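Local coordinates for XC6422 protein (Xanthomonas campestris, PDB 2FUK), which is a small serine alpha/beta-hydrolase without a lid, and probably has hydrolase activity, at residues D96-A99 with V100-V104. Numbering follows the deposited sequence.
Sequences DLRA and VAEWV
R98 and E102 form an i to i+4 salt bridge on the exposed side of helix 92-107. Their side chains run alongside each other and point the same way. E102 can be followed outward from its CB, with E102 CB resting 3.4 Å from R98 O. The next atom, E102 CG, is turned beside its own backbone N (chi1 -66°) and comes still closer to that carbonyl, with E102 CG to R98 O at 3.1 Å. Beyond CG the chain is extended, and E102 CD lies 3.7 Å from R98 CG. At the tip, E102 OE2 accepts a bond from R98 NH1 at 2.9 Å. The N-H...O angle is a moderate 147°. OE2 lies near the guanidinium plane, at its edge, while NH1 meets OE2 from above the carboxylate plane. The two flat groups are therefore not coplanar; their planes are 56° apart. R98 CG lies on the far side of CB from its backbone N and sits 3.5 Å from E102 OE2; bends at chi2 and chi3 then bring NH1 to the carboxylate.

The backbone beneath is regular alpha-helix. E102 N bonds to R98 O at 2.8 Å, so this pair is joined by both main chain and side chain. V100, A101 and W103 bond in the same i to i+4 way to D96, L97 and A99. On another side of the turn, V100 CG2 packs 3.3 Å from D96 O.

The inner side of the helix lies against the central sheet of the alpha/beta-hydrolase fold. L97 and V100 touch strands 38-43 and 71-75, and V104 continues this row along the same strands. D96 is bound by a salt bridge to R78. W103 packs on strand 11-17, and its NE1 hydrogen-bonds to P4 O, while L97, R98 and A101 meet the neighbouring helix 120-132.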
loop_
_atom_site.group_PDB
_atom_site.type_symbol
_atom_site.label_atom_id
_atom_site.label_comp_id
_atom_site.label_asym_id
_atom_site.label_seq_id
_atom_site.Cartn_x
_atom_site.Cartn_y
_atom_site.Cartn_z
ATOM N N ASP A 96 3.387 -25.719 -15.902
ATOM C CA ASP A 96 2.715 -25.492 -14.622
ATOM C C ASP A 96 1.948 -24.180 -14.732
ATOM O O ASP A 96 0.794 -24.081 -14.317
ATOM C CB ASP A 96 3.716 -25.360 -13.466
ATOM C CG ASP A 96 4.450 -26.647 -13.159
ATOM O OD1 ASP A 96 3.922 -27.732 -13.468
ATOM O OD2 ASP A 96 5.557 -26.564 -12.583
ATOM N N LEU A 97 2.609 -23.172 -15.293
ATOM C CA LEU A 97 2.000 -21.860 -15.475
ATOM C C LEU A 97 0.775 -21.986 -16.385
ATOM O O LEU A 97 -0.254 -21.360 -16.135
ATOM C CB LEU A 97 3.008 -20.891 -16.105
ATOM C CG LEU A 97 3.020 -19.411 -15.698
ATOM C CD1 LEU A 97 3.595 -18.612 -16.847
ATOM C CD2 LEU A 97 1.640 -18.899 -15.329
ATOM N N ARG A 98 0.884 -22.794 -17.440
ATOM C CA ARG A 98 -0.243 -22.967 -18.355
ATOM C C ARG A 98 -1.456 -23.557 -17.643
ATOM O O ARG A 98 -2.588 -23.169 -17.923
ATOM C CB ARG A 98 0.129 -23.863 -19.548
ATOM C CG ARG A 98 -1.061 -24.116 -20.492
ATOM C CD ARG A 98 -0.657 -24.301 -21.951
ATOM N NE ARG A 98 -0.046 -25.596 -22.243
ATOM C CZ ARG A 98 -0.705 -26.754 -22.233
ATOM N NH1 ARG A 98 -1.999 -26.782 -21.936
ATOM N NH2 ARG A 98 -0.075 -27.878 -22.544
ATOM N N ALA A 99 -1.223 -24.502 -16.738
ATOM C CA ALA A 99 -2.320 -25.126 -16.007
ATOM C C ALA A 99 -3.053 -24.089 -15.162
ATOM O O ALA A 99 -4.282 -24.102 -15.064
ATOM C CB ALA A 99 -1.783 -26.240 -15.115
ATOM N N VAL A 100 -2.287 -23.192 -14.551
ATOM C CA VAL A 100 -2.875 -22.151 -13.728
ATOM C C VAL A 100 -3.630 -21.175 -14.628
ATOM O O VAL A 100 -4.762 -20.797 -14.336
ATOM C CB VAL A 100 -1.786 -21.405 -12.917
ATOM C CG1 VAL A 100 -2.425 -20.337 -12.028
ATOM C CG2 VAL A 100 -1.012 -22.404 -12.057
ATOM N N ALA A 101 -3.005 -20.779 -15.732
ATOM C CA ALA A 101 -3.631 -19.846 -16.658
ATOM C C ALA A 101 -4.937 -20.397 -17.226
ATOM O O ALA A 101 -5.927 -19.670 -17.351
ATOM C CB ALA A 101 -2.667 -19.516 -17.802
ATOM N N GLU A 102 -4.945 -21.678 -17.580
ATOM C CA GLU A 102 -6.146 -22.282 -18.145
ATOM C C GLU A 102 -7.269 -22.394 -17.117
ATOM O O GLU A 102 -8.447 -22.297 -17.465
ATOM C CB GLU A 102 -5.820 -23.655 -18.752
ATOM C CG GLU A 102 -4.897 -23.561 -19.969
ATOM C CD GLU A 102 -4.654 -24.891 -20.667
ATOM O OE1 GLU A 102 -4.891 -25.955 -20.055
ATOM O OE2 GLU A 102 -4.215 -24.868 -21.840
ATOM N N TRP A 103 -6.905 -22.600 -15.855
ATOM C CA TRP A 103 -7.901 -22.690 -14.785
ATOM C C TRP A 103 -8.507 -21.297 -14.572
ATOM O O TRP A 103 -9.717 -21.145 -14.406
ATOM C CB TRP A 103 -7.245 -23.195 -13.492
ATOM C CG TRP A 103 -8.142 -23.146 -12.280
ATOM C CD1 TRP A 103 -9.237 -23.924 -12.028
ATOM C CD2 TRP A 103 -8.028 -22.245 -11.175
ATOM N NE1 TRP A 103 -9.813 -23.559 -10.837
ATOM C CE2 TRP A 103 -9.091 -22.530 -10.291
ATOM C CE3 TRP A 103 -7.131 -21.221 -10.846
ATOM C CZ2 TRP A 103 -9.281 -21.827 -9.095
ATOM C CZ3 TRP A 103 -7.321 -20.522 -9.657
ATOM C CH2 TRP A 103 -8.390 -20.830 -8.797
ATOM N N VAL A 104 -7.657 -20.278 -14.574
ATOM C CA VAL A 104 -8.125 -18.906 -14.404
ATOM C C VAL A 104 -9.111 -18.520 -15.511
ATOM O O VAL A 104 -10.206 -18.022 -15.239
ATOM C CB VAL A 104 -6.934 -17.918 -14.425
ATOM C CG1 VAL A 104 -7.434 -16.488 -14.513
ATOM C CG2 VAL A 104 -6.095 -18.098 -13.166
#